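Local coordinates for protein cytochrome P450 CYP260B1 (Sorangium cellulosum, PDB 5HIW) that belongs to the cytochrome P450 family, mainly helical haem proteins in which a sulfur ligand from the chain binds the iron of protoporphyrin IX, at residues T62-I67 with L72-G77; L329-G332 with H336-V339; G201-A206 with E219-T224. All blocks are in the same frame, centred on the assembly; numbering follows the deposited sequence.

Overall arrangement
Starting from the N terminus, the chain first meets contact 1, which closes a short loop between strand 58-59 and helix 77-90. Contact 3 comes next and joins helices 199-209 and 218-229 across the connection between them. Contact 2 is last, a tight loop between strand 298-302 and helix 341-358. The three lie in series: none nests in or crosses another. Contacts 1 and 2 meet in space at the haem, where the ring of His336 packs against the backbone of Val73 and Leu75, and both contacts touch the cofactor. Contact 3 stands apart, its centre about 18 Å from that of contact 1 and about 20 Å from that of contact 2.

Contact 1: T62-I67 with L72-G77; sequences TYDTGI and LVTLGG. With HEM (protoporphyrin IX containing Fe), chain B.
Val73 packs against one face of the Tyr63 ring, with CG1 4.0 Å from the centroid of that ring and only 16° off its normal, a CH-pi contact. Its other methyl, Val73 CG2, sits 3.7 Å from Tyr63 CE2, nearer the hydroxyl end. A chi1 of 76° places CG1 between the backbone N and the carbonyl carbon of Val73, and from there it meets the ring. HEM O2A, a propionate oxygen, lies in the plane of the Tyr63 ring at its edge and, in one of the two conformers modelled for Tyr63, takes a 2.7 Å hydrogen bond from Tyr63 OH. Next along the chain, Thr74 turns its methyl to the backbone of Asp64, CG2 to CA 3.8 Å. Their polar ends are joined through water 1, which donates to Asp64 OD2 at 2.9 Å and to Thr74 OG1 at 2.6 Å. Both residues have further holds: Asp64 OD1 is bonded to Gly70 N and Thr74 OG1 to Ala71 O, so the loop's own backbone fixes the two side chains. Asp64 is also the centre of an inverse gamma turn, and Val73 O accepts a bond from Thr60 OG1. This propionate-side loop lies between several elements: Tyr63 packs on Ile278 of strand 277-282, Ile67 on helix 147-162, and Leu72 and Leu75 on helix 77-90.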
loop_
_atom_site.group_PDB
_atom_site.type_symbol
_atom_site.label_atom_id
_atom_site.label_comp_id
_atom_site.label_asym_id
_atom_site.label_seq_id
_atom_site.Cartn_x
_atom_site.Cartn_y
_atom_site.Cartn_z
ATOM N N THR A 62 16.380 -9.622 -0.329
ATOM C CA THR A 62 15.325 -10.657 -0.335
ATOM C C THR A 62 14.294 -10.392 -1.389
ATOM O O THR A 62 13.685 -11.326 -1.903
ATOM C CB THR A 62 14.593 -10.832 1.007
ATOM O OG1 THR A 62 13.884 -9.644 1.311
ATOM C CG2 THR A 62 15.523 -11.162 2.137
ATOM N N TYR A 63 14.153 -9.132 -1.806
ATOM C CA TYR A 63 13.177 -8.776 -2.842
ATOM C C TYR A 63 13.687 -9.109 -4.227
ATOM O O TYR A 63 12.909 -9.089 -5.152
ATOM C CB TYR A 63 12.926 -7.264 -2.937
ATOM C CG TYR A 63 11.965 -6.568 -1.993
ATOM C CD1 TYR A 63 10.569 -6.648 -2.160
ATOM C CD2 TYR A 63 12.452 -5.679 -1.038
ATOM C CE1 TYR A 63 9.702 -5.947 -1.306
ATOM C CE2 TYR A 63 11.600 -4.956 -0.209
ATOM C CZ TYR A 63 10.231 -5.088 -0.333
ATOM O OH TYR A 63 9.429 -4.327 0.503
ATOM N N ASP A 64 15.004 -9.322 -4.387
ATOM C CA ASP A 64 15.673 -9.393 -5.729
ATOM C C ASP A 64 15.613 -10.794 -6.352
ATOM O O ASP A 64 16.626 -11.501 -6.458
ATOM C CB ASP A 64 17.111 -8.935 -5.571
ATOM C CG ASP A 64 17.747 -8.490 -6.852
ATOM O OD1 ASP A 64 17.090 -8.373 -7.885
ATOM O OD2 ASP A 64 18.961 -8.169 -6.802
ATOM N N THR A 65 14.405 -11.135 -6.780
ATOM C CA THR A 65 14.052 -12.456 -7.227
ATOM C C THR A 65 12.805 -12.385 -8.113
ATOM O O THR A 65 11.945 -11.464 -8.019
ATOM C CB THR A 65 13.822 -13.411 -6.043
ATOM O OG1 THR A 65 13.693 -14.740 -6.545
ATOM C CG2 THR A 65 12.538 -13.065 -5.308
ATOM N N GLY A 66 12.712 -13.362 -8.997
ATOM C CA GLY A 66 11.578 -13.469 -9.866
ATOM C C GLY A 66 11.379 -12.213 -10.636
ATOM O O GLY A 66 12.354 -11.611 -11.085
ATOM N N ILE A 67 10.111 -11.784 -10.734
ATOM C CA ILE A 67 9.735 -10.673 -11.588
ATOM C C ILE A 67 10.152 -9.360 -10.950
ATOM O O ILE A 67 10.120 -8.343 -11.628
ATOM C CB ILE A 67 8.233 -10.604 -11.883
ATOM C CG1 ILE A 67 7.418 -10.177 -10.627
ATOM C CG2 ILE A 67 7.679 -11.916 -12.412
ATOM C CD1 ILE A 67 5.916 -10.332 -10.832
ATOM N N LEU A 72 13.434 -1.267 -8.857
ATOM C CA LEU A 72 13.786 -0.139 -7.982
ATOM C C LEU A 72 14.071 -0.474 -6.500
ATOM O O LEU A 72 15.124 -0.092 -5.923
ATOM C CB LEU A 72 12.713 0.949 -8.138
ATOM C CG LEU A 72 12.852 2.170 -7.249
ATOM C CD1 LEU A 72 14.053 2.997 -7.647
ATOM C CD2 LEU A 72 11.653 3.072 -7.278
ATOM N N VAL A 73 13.148 -1.178 -5.866
ATOM C CA VAL A 73 13.283 -1.475 -4.464
ATOM C C VAL A 73 14.454 -2.381 -4.075
ATOM O O VAL A 73 14.837 -2.403 -2.935
ATOM C CB VAL A 73 11.960 -2.066 -3.904
ATOM C CG1 VAL A 73 11.790 -3.514 -4.326
ATOM C CG2 VAL A 73 11.934 -1.953 -2.380
ATOM N N THR A 74 14.978 -3.099 -5.026
ATOM C CA THR A 74 16.154 -4.032 -4.850
ATOM C C THR A 74 17.525 -3.335 -4.891
ATOM O O THR A 74 18.560 -3.915 -4.447
ATOM C CB THR A 74 16.222 -5.055 -5.977
ATOM O OG1 THR A 74 16.640 -4.498 -7.264
ATOM C CG2 THR A 74 14.804 -5.733 -6.100
ATOM N N LEU A 75 17.497 -2.139 -5.441
ATOM C CA LEU A 75 18.663 -1.296 -5.701
ATOM C C LEU A 75 19.163 -0.553 -4.466
ATOM O O LEU A 75 18.407 -0.161 -3.584
ATOM C CB LEU A 75 18.315 -0.258 -6.753
ATOM C CG LEU A 75 17.846 -0.707 -8.152
ATOM C CD1 LEU A 75 17.728 0.441 -9.131
ATOM C CD2 LEU A 75 18.718 -1.782 -8.776
ATOM N N GLY A 76 20.467 -0.355 -4.413
ATOM C CA GLY A 76 21.090 0.500 -3.388
ATOM C C GLY A 76 21.991 1.500 -4.105
ATOM O O GLY A 76 21.967 1.633 -5.321
ATOM N N GLY A 77 22.792 2.226 -3.349
ATOM C CA GLY A 77 23.787 3.123 -3.944
ATOM C C GLY A 77 23.293 4.005 -5.046
ATOM O O GLY A 77 22.202 4.585 -4.987
HETATM C CHA HEM B . 7.778 1.323 -1.579
HETATM C CHB HEM B . 3.688 1.101 1.040
HETATM C CHC HEM B . 1.207 2.834 -2.685
HETATM C CHD HEM B . 5.054 2.104 -5.446
HETATM C C1A HEM B . 6.921 1.177 -0.526
HETATM C C2A HEM B . 7.275 0.776 0.791
HETATM C C3A HEM B . 6.129 0.751 1.542
HETATM C C4A HEM B . 5.041 1.022 0.649
HETATM C CMA HEM B . 6.029 0.353 3.028
HETATM C CAA HEM B . 8.692 0.573 1.316
HETATM C CBA HEM B . 9.205 -0.817 0.905
HETATM C CGA HEM B . 10.471 -1.186 1.598
HETATM O O1A HEM B . 11.156 -0.291 2.192
HETATM O O2A HEM B . 10.751 -2.401 1.757
HETATM C C1B HEM B . 2.667 1.494 0.263
HETATM C C2B HEM B . 1.341 1.694 0.780
HETATM C C3B HEM B . 0.641 2.207 -0.295
HETATM C C4B HEM B . 1.535 2.278 -1.452
HETATM C CMB HEM B . 0.742 1.381 2.163
HETATM C CAB HEM B . -0.770 2.496 -0.196
HETATM C CBB HEM B . -1.647 2.689 -1.123
HETATM C C1C HEM B . 2.053 2.796 -3.792
HETATM C C2C HEM B . 1.642 3.263 -5.081
HETATM C C3C HEM B . 2.744 3.041 -5.861
HETATM C C4C HEM B . 3.763 2.418 -5.080
HETATM C CMC HEM B . 0.260 3.829 -5.307
HETATM C CAC HEM B . 2.916 3.353 -7.293
HETATM C CBC HEM B . 2.264 4.363 -7.849
HETATM C C1D HEM B . 6.093 1.838 -4.562
HETATM C C2D HEM B . 7.470 1.650 -5.092
HETATM C C3D HEM B . 8.232 1.425 -4.029
HETATM C C4D HEM B . 7.331 1.511 -2.869
HETATM C CMD HEM B . 7.914 1.616 -6.541
HETATM C CAD HEM B . 9.758 1.237 -3.977
HETATM C CBD HEM B . 10.387 2.594 -3.727
HETATM C CGD HEM B . 11.921 2.544 -3.690
HETATM O O1D HEM B . 12.559 1.473 -3.449
HETATM O O2D HEM B . 12.608 3.601 -3.889
HETATM N NA HEM B . 5.520 1.345 -0.573
HETATM N NB HEM B . 2.747 1.973 -1.000
HETATM N NC HEM B . 3.305 2.361 -3.774
HETATM N ND HEM B . 6.056 1.723 -3.212
HETATM FE FE HEM B . 4.451 1.879 -2.129
HETATM O O HOH W 1 19.073 -5.387 -7.620
HETATM O O HOH W 2 4.039 -0.339 -2.554
#

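Contact 2: L329-G332 with H336-V339; sequences LNFG and HYCV. With HEM (protoporphyrin IX containing Fe), chain B.
This is the cysteine-ligand loop of the P450 fold, the signature segment that runs from Phe331 to the haem-binding Cys338. Cys338 SG binds the haem iron, HEM FE, at 2.3 Å, and water 2 takes the other axial site, its oxygen 2.3 Å from HEM FE. Across the loop Cys338 N donates to Phe331 O at 2.9 Å, nearly straight at 175° and in the carbonyl plane. That bond steadies the backbone, and SG, anti to the backbone N (chi1 -176°), reaches the iron. Phe331 flanks the ligand: its CD1 lies 3.7 Å from Cys338 CB, and its CE1 comes 3.6 Å from HEM C3B. Phe331 CB in turn rests over one face of the Tyr337 ring, offset toward the rim, while Gly332 O is at that ring's edge. His336 ND1 donates to the propionate oxygen HEM O1D at 2.6 Å, a polar hold at the propionate edge of the porphyrin, well away from the metal. The sulfur, in a buried residue, has the Phe331 ring obliquely beside it and the porphyrin facing it, and iron with sulfur and water as axial ligands is six-coordinate, the state expected when nothing displaces the water.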
loop_
_atom_site.group_PDB
_atom_site.type_symbol
_atom_site.label_atom_id
_atom_site.label_comp_id
_atom_site.label_asym_id
_atom_site.label_seq_id
_atom_site.Cartn_x
_atom_site.Cartn_y
_atom_site.Cartn_z
ATOM N N LEU A 329 4.785 4.917 9.675
ATOM C CA LEU A 329 5.670 4.015 8.998
ATOM C C LEU A 329 4.978 3.327 7.820
ATOM O O LEU A 329 5.558 2.385 7.254
ATOM C CB LEU A 329 6.122 2.942 9.979
ATOM C CG LEU A 329 7.113 3.477 11.066
ATOM C CD1 LEU A 329 7.417 2.383 12.034
ATOM C CD2 LEU A 329 8.372 4.045 10.530
ATOM N N ASN A 330 3.730 3.693 7.563
ATOM C CA ASN A 330 2.905 2.996 6.508
ATOM C C ASN A 330 3.549 3.036 5.155
ATOM O O ASN A 330 3.285 2.157 4.396
ATOM C CB ASN A 330 1.467 3.488 6.452
ATOM C CG ASN A 330 1.346 4.991 6.193
ATOM O OD1 ASN A 330 1.934 5.788 6.885
ATOM N ND2 ASN A 330 0.589 5.376 5.171
ATOM N N PHE A 331 4.317 4.096 4.830
ATOM C CA PHE A 331 5.008 4.206 3.568
ATOM C C PHE A 331 6.499 3.919 3.754
ATOM O O PHE A 331 7.317 4.225 2.901
ATOM C CB PHE A 331 4.772 5.630 3.003
ATOM C CG PHE A 331 3.379 5.913 2.519
ATOM C CD1 PHE A 331 2.756 5.096 1.592
ATOM C CD2 PHE A 331 2.690 7.041 2.957
ATOM C CE1 PHE A 331 1.456 5.381 1.142
ATOM C CE2 PHE A 331 1.402 7.307 2.550
ATOM C CZ PHE A 331 0.791 6.524 1.605
ATOM N N GLY A 332 6.885 3.339 4.890
ATOM C CA GLY A 332 8.275 3.030 5.102
ATOM C C GLY A 332 9.045 4.253 5.578
ATOM O O GLY A 332 8.487 5.140 6.258
ATOM N N HIS A 336 14.156 3.734 0.593
ATOM C CA HIS A 336 13.058 3.125 -0.139
ATOM C C HIS A 336 11.686 3.625 0.257
ATOM O O HIS A 336 10.692 3.025 -0.167
ATOM C CB HIS A 336 13.154 1.607 0.013
ATOM C CG HIS A 336 14.392 1.030 -0.604
ATOM N ND1 HIS A 336 14.572 0.947 -1.968
ATOM C CD2 HIS A 336 15.527 0.543 -0.044
ATOM C CE1 HIS A 336 15.769 0.428 -2.217
ATOM N NE2 HIS A 336 16.346 0.117 -1.081
ATOM N N TYR A 337 11.565 4.778 0.928
ATOM C CA TYR A 337 10.278 5.356 1.280
ATOM C C TYR A 337 9.386 5.374 0.055
ATOM O O TYR A 337 9.818 5.692 -1.047
ATOM C CB TYR A 337 10.409 6.825 1.829
ATOM C CG TYR A 337 9.116 7.500 2.206
ATOM C CD1 TYR A 337 8.360 8.236 1.246
ATOM C CD2 TYR A 337 8.644 7.474 3.493
ATOM C CE1 TYR A 337 7.217 8.932 1.605
ATOM C CE2 TYR A 337 7.469 8.154 3.820
ATOM C CZ TYR A 337 6.788 8.865 2.896
ATOM O OH TYR A 337 5.590 9.496 3.248
ATOM N N CYS A 338 8.148 4.940 0.213
ATOM C CA CYS A 338 7.242 4.765 -0.947
ATOM C C CYS A 338 7.184 5.921 -1.931
ATOM O O CYS A 338 6.774 7.013 -1.595
ATOM C CB CYS A 338 5.804 4.491 -0.483
ATOM S SG CYS A 338 4.627 4.154 -1.794
ATOM N N VAL A 339 7.657 5.681 -3.163
ATOM C CA VAL A 339 7.605 6.710 -4.192
ATOM C C VAL A 339 6.217 7.001 -4.701
ATOM O O VAL A 339 5.900 8.091 -5.254
ATOM C CB VAL A 339 8.544 6.276 -5.368
ATOM C CG1 VAL A 339 7.873 5.154 -6.163
ATOM C CG2 VAL A 339 8.922 7.471 -6.218
HETATM C CHA HEM B . 7.778 1.323 -1.579
HETATM C CHB HEM B . 3.688 1.101 1.040
HETATM C CHC HEM B . 1.207 2.834 -2.685
HETATM C CHD HEM B . 5.054 2.104 -5.446
HETATM C C1A HEM B . 6.921 1.177 -0.526
HETATM C C2A HEM B . 7.275 0.776 0.791
HETATM C C3A HEM B . 6.129 0.751 1.542
HETATM C C4A HEM B . 5.041 1.022 0.649
HETATM C CMA HEM B . 6.029 0.353 3.028
HETATM C CAA HEM B . 8.692 0.573 1.316
HETATM C CBA HEM B . 9.205 -0.817 0.905
HETATM C CGA HEM B . 10.471 -1.186 1.598
HETATM O O1A HEM B . 11.156 -0.291 2.192
HETATM O O2A HEM B . 10.751 -2.401 1.757
HETATM C C1B HEM B . 2.667 1.494 0.263
HETATM C C2B HEM B . 1.341 1.694 0.780
HETATM C C3B HEM B . 0.641 2.207 -0.295
HETATM C C4B HEM B . 1.535 2.278 -1.452
HETATM C CMB HEM B . 0.742 1.381 2.163
HETATM C CAB HEM B . -0.770 2.496 -0.196
HETATM C CBB HEM B . -1.647 2.689 -1.123
HETATM C C1C HEM B . 2.053 2.796 -3.792
HETATM C C2C HEM B . 1.642 3.263 -5.081
HETATM C C3C HEM B . 2.744 3.041 -5.861
HETATM C C4C HEM B . 3.763 2.418 -5.080
HETATM C CMC HEM B . 0.260 3.829 -5.307
HETATM C CAC HEM B . 2.916 3.353 -7.293
HETATM C CBC HEM B . 2.264 4.363 -7.849
HETATM C C1D HEM B . 6.093 1.838 -4.562
HETATM C C2D HEM B . 7.470 1.650 -5.092
HETATM C C3D HEM B . 8.232 1.425 -4.029
HETATM C C4D HEM B . 7.331 1.511 -2.869
HETATM C CMD HEM B . 7.914 1.616 -6.541
HETATM C CAD HEM B . 9.758 1.237 -3.977
HETATM C CBD HEM B . 10.387 2.594 -3.727
HETATM C CGD HEM B . 11.921 2.544 -3.690
HETATM O O1D HEM B . 12.559 1.473 -3.449
HETATM O O2D HEM B . 12.608 3.601 -3.889
HETATM N NA HEM B . 5.520 1.345 -0.573
HETATM N NB HEM B . 2.747 1.973 -1.000
HETATM N NC HEM B . 3.305 2.361 -3.774
HETATM N ND HEM B . 6.056 1.723 -3.212
HETATM FE FE HEM B . 4.451 1.879 -2.129
HETATM O O HOH W 2 4.039 -0.339 -2.554
#

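Contact 3: G201-A206 with E219-T224; sequences GEIARA and EGVVLT
Ile203 and Val221 meet through their first torsions: at chi1 -79° Ile203 turns CG2 anti to its backbone N, and at chi1 170° Val221 does the same with CG1, which brings the two methyls to 3.7 Å, Ile203 CG2 to Val221 CG1. The side chains reach toward each other tip to tip. This is plain helix-to-helix packing between helix 199-209 and helix 218-229; in the P450 fold they probably correspond, by their order in the chain, to helix H and the first part of the long helix I. The nearest CA atoms, those of Ile203 and Val221, are 7.5 Å apart, and no hydrogen bond crosses, so the segments are held together by apolar contact alone. The meeting is small, burying 126 Å² in all, but every residue that touches is itself buried. Ile203 carries one whole side of it, since both valines come to this single residue. It is also packed against Val90 of helix 77-90 and against Cys218 and Leu225, one before and one after the 219-224 segment. Val222 leans in addition on Leu184 of helix 167-191. On another side of helix 199-209, Glu202 forms salt bridges with Arg94 and Arg98, which tie helix 199-209 to helix 93-113 as well. Further along helix 218-229, Thr224 touches the haem, while the nearest atoms of the Val221 side chain and the haem are about 8 Å apart. Val221 CG1 fits into the fork of the isoleucine, 4.0 Å from Ile203 CG1 as well as against CG2. The extended far end of that residue crosses Val222 obliquely, with Ile203 CD1 3.9 Å from Val222 CG2.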
loop_
_atom_site.group_PDB
_atom_site.type_symbol
_atom_site.label_atom_id
_atom_site.label_comp_id
_atom_site.label_asym_id
_atom_site.label_seq_id
_atom_site.Cartn_x
_atom_site.Cartn_y
_atom_site.Cartn_z
ATOM N N GLY A 201 2.547 7.552 -21.021
ATOM C CA GLY A 201 3.198 8.619 -21.866
ATOM C C GLY A 201 4.240 9.549 -21.228
ATOM O O GLY A 201 5.302 9.791 -21.825
ATOM N N GLU A 202 3.976 10.065 -20.027
ATOM C CA GLU A 202 4.957 10.858 -19.272
ATOM C C GLU A 202 6.173 9.974 -18.955
ATOM O O GLU A 202 7.306 10.457 -18.888
ATOM C CB GLU A 202 4.431 11.319 -17.880
ATOM C CG GLU A 202 3.232 12.280 -17.853
ATOM C CD GLU A 202 3.637 13.736 -17.770
ATOM O OE1 GLU A 202 4.837 13.980 -17.472
ATOM O OE2 GLU A 202 2.742 14.591 -17.957
ATOM N N ILE A 203 5.971 8.690 -18.716
ATOM C CA ILE A 203 7.117 7.839 -18.330
ATOM C C ILE A 203 8.036 7.671 -19.554
ATOM O O ILE A 203 9.274 7.758 -19.456
ATOM C CB ILE A 203 6.650 6.456 -17.835
ATOM C CG1 ILE A 203 6.147 6.532 -16.410
ATOM C CG2 ILE A 203 7.766 5.471 -17.829
ATOM C CD1 ILE A 203 5.102 5.470 -16.099
ATOM N N ALA A 204 7.422 7.454 -20.709
ATOM C CA ALA A 204 8.234 7.210 -21.911
ATOM C C ALA A 204 9.104 8.422 -22.159
ATOM O O ALA A 204 10.292 8.311 -22.424
ATOM C CB ALA A 204 7.358 6.852 -23.085
ATOM N N ARG A 205 8.534 9.594 -21.977
ATOM C CA ARG A 205 9.282 10.848 -22.068
ATOM C C ARG A 205 10.314 11.130 -20.974
ATOM O O ARG A 205 11.413 11.646 -21.268
ATOM C CB ARG A 205 8.297 12.022 -22.360
ATOM C CG ARG A 205 7.717 11.854 -23.790
ATOM C CD ARG A 205 6.606 12.799 -24.276
ATOM N NE ARG A 205 5.431 12.866 -23.390
ATOM C CZ ARG A 205 5.303 13.665 -22.307
ATOM N NH1 ARG A 205 6.278 14.510 -21.912
ATOM N NH2 ARG A 205 4.167 13.618 -21.593
ATOM N N ALA A 206 10.057 10.742 -19.723
ATOM C CA ALA A 206 11.030 10.829 -18.662
ATOM C C ALA A 206 12.214 9.884 -18.798
ATOM O O ALA A 206 13.293 10.149 -18.254
ATOM C CB ALA A 206 10.387 10.541 -17.311
ATOM N N GLU A 219 8.179 -0.305 -20.055
ATOM C CA GLU A 219 7.337 -1.366 -19.489
ATOM C C GLU A 219 7.753 -1.681 -18.098
ATOM O O GLU A 219 6.908 -2.024 -17.260
ATOM C CB GLU A 219 7.440 -2.696 -20.269
ATOM C CG GLU A 219 7.306 -2.572 -21.770
ATOM C CD GLU A 219 8.659 -2.350 -22.414
ATOM O OE1 GLU A 219 9.024 -1.158 -22.533
ATOM O OE2 GLU A 219 9.385 -3.356 -22.709
ATOM N N GLY A 220 9.052 -1.660 -17.878
ATOM C CA GLY A 220 9.649 -1.928 -16.599
ATOM C C GLY A 220 9.164 -0.973 -15.522
ATOM O O GLY A 220 8.826 -1.396 -14.383
ATOM N N VAL A 221 9.220 0.321 -15.851
ATOM C CA VAL A 221 8.791 1.346 -14.901
ATOM C C VAL A 221 7.295 1.127 -14.587
ATOM O O VAL A 221 6.859 1.138 -13.427
ATOM C CB VAL A 221 9.088 2.787 -15.446
ATOM C CG1 VAL A 221 8.421 3.836 -14.555
ATOM C CG2 VAL A 221 10.577 3.000 -15.538
ATOM N N VAL A 222 6.506 0.995 -15.623
ATOM C CA VAL A 222 5.047 0.820 -15.481
ATOM C C VAL A 222 4.771 -0.398 -14.609
ATOM O O VAL A 222 3.978 -0.293 -13.686
ATOM C CB VAL A 222 4.311 0.703 -16.834
ATOM C CG1 VAL A 222 2.821 0.324 -16.685
ATOM C CG2 VAL A 222 4.425 1.980 -17.640
ATOM N N LEU A 223 5.400 -1.529 -14.893
ATOM C CA LEU A 223 5.105 -2.748 -14.112
ATOM C C LEU A 223 5.500 -2.542 -12.682
ATOM O O LEU A 223 4.795 -3.003 -11.758
ATOM C CB LEU A 223 5.787 -3.992 -14.663
ATOM C CG LEU A 223 4.959 -4.508 -15.843
ATOM C CD1 LEU A 223 5.735 -5.412 -16.832
ATOM C CD2 LEU A 223 3.728 -5.216 -15.350
ATOM N N THR A 224 6.590 -1.811 -12.428
ATOM C CA THR A 224 6.903 -1.505 -11.022
ATOM C C THR A 224 5.806 -0.698 -10.350
ATOM O O THR A 224 5.446 -1.037 -9.153
ATOM C CB THR A 224 8.285 -0.857 -10.881
ATOM O OG1 THR A 224 9.269 -1.836 -11.190
ATOM C CG2 THR A 224 8.545 -0.320 -9.528
#